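Local coordinates for serine-rich Repeat Adhesion Glycoprotein (Srr1) (Streptococcus agalactiae, PDB 4MBO), which binds fibrinogen as a surface adhesion glycoprotein, an activity consistent with bacterial attachment to host tissue, at residues 229-234 / 285-290. Numbering follows the deposited sequence. Where two conformers were deposited one is given.
Sequences EVKILK and VVLVKI
Antiparallel pairing of L233 with V285, K231 with L287 and E229 with K289 joins strands 229-234 and 285-290 inside a beta-sheet of the fibrinogen-binding adhesin's C-terminal region. Each of these pairs closes a ring of two backbone hydrogen bonds, such as L287 N to K231 O at 2.8 Å. Between them lie the non-hydrogen-bonded pairs V230-V288 and I232-V286, where the backbones come nearer, with 4.5 Å from I232 CA to V286 CA. The beta-branched residues on this face suit extended strands. V286 serves both neighbours: CG1, anti to the backbone N (chi1 178°), meets V230 CG1 at 4.1 Å, while CG2 faces I232 CG1 at 4.3 Å. Beneath them I213 of strand 210-215 packs on V286 and V288, so this face looks into the interior between two sheets.

The other face grades from apolar to charged. L233 and L287 cross at an angle, and their CD1 methyls touch at 3.9 Å. With CG set beside its own backbone N (chi1 -59°), L287 brings this same CD1 within 3.7 Å of K231 O as well. K231 runs alongside L287, pointing the same way; a bend at chi3 (64°) leaves its CE 4.1 Å from L287 CD1, so the lysine's methylene chain shields the leucine, and K231 also touches D255 of strand 254-255. At the exposed end, E229 and K289 also lie side by side. Their charges are opposite but not in contact, and any attraction between them is probably modest; R184 offers the carboxylate a weak, long ion pair. What does touch, in the conformers given, is the carboxylate and the aliphatic part of the lysine: E229 OE1 lies 3.7 Å from K289 CD.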
ATOM      1  N   GLU A 229       0.936 -13.188  13.596  0.70 18.55           N
ATOM      2  CA  GLU A 229       2.383 -13.375  13.450  0.70 19.91           C
ATOM      3  C   GLU A 229       2.928 -11.996  13.746  0.70 18.66           C
ATOM      4  O   GLU A 229       2.512 -11.014  13.125  0.70 18.39           O
ATOM      5  CB  GLU A 229       2.751 -13.814  12.042  0.70 23.22           C
ATOM      6  CG  GLU A 229       2.020 -15.068  11.627  0.70 26.74           C
ATOM      7  CD  GLU A 229       2.392 -15.600  10.260  0.70 32.20           C
ATOM      8  OE1 GLU A 229       2.843 -14.840   9.372  0.70 34.34           O
ATOM      9  OE2 GLU A 229       2.183 -16.810  10.076  0.70 35.96           O
ATOM     10  N   VAL A 230       3.816 -11.912  14.732  1.00 17.59           N
ATOM     11  CA  VAL A 230       4.356 -10.637  15.197  1.00 16.49           C
ATOM     12  C   VAL A 230       5.866 -10.608  15.077  1.00 16.76           C
ATOM     13  O   VAL A 230       6.543 -11.532  15.518  1.00 17.56           O
ATOM     14  CB  VAL A 230       4.011 -10.405  16.694  1.00 16.84           C
ATOM     15  CG1 VAL A 230       4.567  -9.078  17.191  1.00 16.22           C
ATOM     16  CG2 VAL A 230       2.510 -10.454  16.921  1.00 17.19           C
ATOM     17  N   LYS A 231       6.372  -9.533  14.483  1.00 16.29           N
ATOM     18  CA  LYS A 231       7.810  -9.312  14.324  1.00 16.65           C
ATOM     19  C   LYS A 231       8.060  -7.885  14.771  1.00 17.02           C
ATOM     20  O   LYS A 231       7.291  -6.976  14.457  1.00 15.64           O
ATOM     21  CB  LYS A 231       8.266  -9.500  12.854  1.00 19.27           C
ATOM     22  CG  LYS A 231       9.759  -9.276  12.621  1.00 21.44           C
ATOM     23  CD  LYS A 231      10.271  -9.758  11.243  1.00 25.56           C
ATOM     24  CE  LYS A 231       9.645  -8.995  10.089  1.00 29.64           C
ATOM     25  NZ  LYS A 231      10.232  -9.390   8.755  1.00 34.05           N
ATOM     26  N   ILE A 232       9.140  -7.687  15.537  1.00 15.27           N
ATOM     27  CA  ILE A 232       9.529  -6.370  16.047  1.00 15.63           C
ATOM     28  C   ILE A 232      10.947  -6.044  15.581  1.00 15.61           C
ATOM     29  O   ILE A 232      11.889  -6.821  15.793  1.00 16.49           O
ATOM     30  CB  ILE A 232       9.448  -6.301  17.592  1.00 15.04           C
ATOM     31  CG1 ILE A 232       8.114  -6.852  18.061  1.00 16.59           C
ATOM     32  CG2 ILE A 232       9.735  -4.893  18.085  1.00 15.72           C
ATOM     33  CD1 ILE A 232       7.941  -6.892  19.558  1.00 17.83           C
ATOM     34  N   LEU A 233      11.077  -4.900  14.928  1.00 15.53           N
ATOM     35  CA  LEU A 233      12.339  -4.417  14.413  1.00 15.93           C
ATOM     36  C   LEU A 233      12.726  -3.100  15.046  1.00 16.37           C
ATOM     37  O   LEU A 233      11.870  -2.326  15.454  1.00 17.00           O
ATOM     38  CB  LEU A 233      12.263  -4.218  12.877  1.00 16.33           C
ATOM     39  CG  LEU A 233      11.754  -5.393  12.085  1.00 17.52           C
ATOM     40  CD1 LEU A 233      11.600  -5.008  10.628  1.00 19.42           C
ATOM     41  CD2 LEU A 233      12.650  -6.602  12.220  1.00 19.31           C
ATOM     42  N   LYS A 234      14.037  -2.870  15.179  0.50 16.73           N
ATOM     43  CA  LYS A 234      14.566  -1.615  15.737  0.50 16.63           C
ATOM     44  C   LYS A 234      15.397  -0.904  14.663  0.50 17.18           C
ATOM     45  O   LYS A 234      16.215  -1.537  13.964  0.50 17.62           O
ATOM     46  CB  LYS A 234      15.433  -1.875  16.982  0.50 17.76           C
ATOM     47  CG  LYS A 234      16.028  -0.626  17.618  0.50 18.89           C
ATOM     48  CD  LYS A 234      16.846  -0.988  18.849  0.50 20.54           C
ATOM     49  CE  LYS A 234      17.689   0.172  19.342  0.50 22.73           C
ATOM     50  NZ  LYS A 234      18.746   0.527  18.365  0.50 23.98           N
ATOM     51  N   VAL A 285       9.472  -0.923  14.858  1.00 14.61           N
ATOM     52  CA  VAL A 285       8.418  -1.246  13.917  1.00 14.09           C
ATOM     53  C   VAL A 285       7.873  -2.614  14.349  1.00 14.64           C
ATOM     54  O   VAL A 285       8.614  -3.587  14.470  1.00 16.29           O
ATOM     55  CB  VAL A 285       8.930  -1.288  12.494  1.00 16.27           C
ATOM     56  CG1 VAL A 285       7.799  -1.621  11.563  1.00 16.69           C
ATOM     57  CG2 VAL A 285       9.599   0.032  12.116  1.00 17.45           C
ATOM     58  N   VAL A 286       6.565  -2.682  14.577  1.00 13.70           N
ATOM     59  CA  VAL A 286       5.892  -3.915  14.933  1.00 14.03           C
ATOM     60  C   VAL A 286       5.042  -4.340  13.745  1.00 13.61           C
ATOM     61  O   VAL A 286       4.132  -3.594  13.313  1.00 13.89           O
ATOM     62  CB  VAL A 286       4.992  -3.767  16.165  1.00 14.08           C
ATOM     63  CG1 VAL A 286       4.299  -5.107  16.422  1.00 14.53           C
ATOM     64  CG2 VAL A 286       5.792  -3.288  17.362  1.00 14.87           C
ATOM     65  N   LEU A 287       5.331  -5.497  13.164  1.00 14.09           N
ATOM     66  CA  LEU A 287       4.565  -5.997  12.041  1.00 14.85           C
ATOM     67  C   LEU A 287       3.648  -7.092  12.536  1.00 15.92           C
ATOM     68  O   LEU A 287       4.102  -8.037  13.176  1.00 16.97           O
ATOM     69  CB  LEU A 287       5.457  -6.545  10.950  1.00 16.96           C
ATOM     70  CG  LEU A 287       6.468  -5.561  10.342  1.00 17.63           C
ATOM     71  CD1 LEU A 287       7.765  -5.524  11.104  1.00 18.95           C
ATOM     72  CD2 LEU A 287       6.712  -6.001   8.907  1.00 22.27           C
ATOM     73  N   VAL A 288       2.361  -6.940  12.295  1.00 14.23           N
ATOM     74  CA  VAL A 288       1.348  -7.927  12.671  1.00 15.12           C
ATOM     75  C   VAL A 288       0.655  -8.447  11.412  1.00 16.60           C
ATOM     76  O   VAL A 288       0.036  -7.659  10.672  1.00 18.20           O
ATOM     77  CB  VAL A 288       0.317  -7.316  13.630  1.00 15.99           C
ATOM     78  CG1 VAL A 288      -0.851  -8.270  13.896  1.00 17.51           C
ATOM     79  CG2 VAL A 288       0.982  -6.880  14.923  1.00 16.20           C
ATOM     80  N   LYS A 289       0.789  -9.743  11.156  0.70 16.98           N
ATOM     81  CA  LYS A 289       0.075 -10.357  10.033  0.70 18.16           C
ATOM     82  C   LYS A 289      -1.021 -11.222  10.617  0.70 18.76           C
ATOM     83  O   LYS A 289      -0.775 -12.040  11.515  0.70 18.04           O
ATOM     84  CB  LYS A 289       0.986 -11.198   9.149  0.70 21.71           C
ATOM     85  CG  LYS A 289       0.262 -11.738   7.928  0.70 25.73           C
ATOM     86  CD  LYS A 289       1.144 -12.562   7.004  0.70 28.80           C
ATOM     87  CE  LYS A 289       2.153 -11.709   6.260  0.70 31.45           C
ATOM     88  NZ  LYS A 289       2.930 -12.534   5.288  0.70 35.96           N
ATOM     89  N   ILE A 290      -2.233 -11.035  10.103  1.00 17.92           N
ATOM     90  CA  ILE A 290      -3.413 -11.793  10.533  1.00 18.70           C
ATOM     91  C   ILE A 290      -4.321 -12.100   9.365  1.00 19.27           C
ATOM     92  O   ILE A 290      -4.177 -11.509   8.294  1.00 18.80           O
ATOM     93  CB  ILE A 290      -4.274 -10.977  11.531  1.00 19.85           C
ATOM     94  CG1 ILE A 290      -4.486  -9.540  11.026  1.00 21.40           C
ATOM     95  CG2 ILE A 290      -3.620 -10.943  12.872  1.00 19.62           C
ATOM     96  CD1 ILE A 290      -5.471  -8.720  11.846  1.00 23.39           C
TER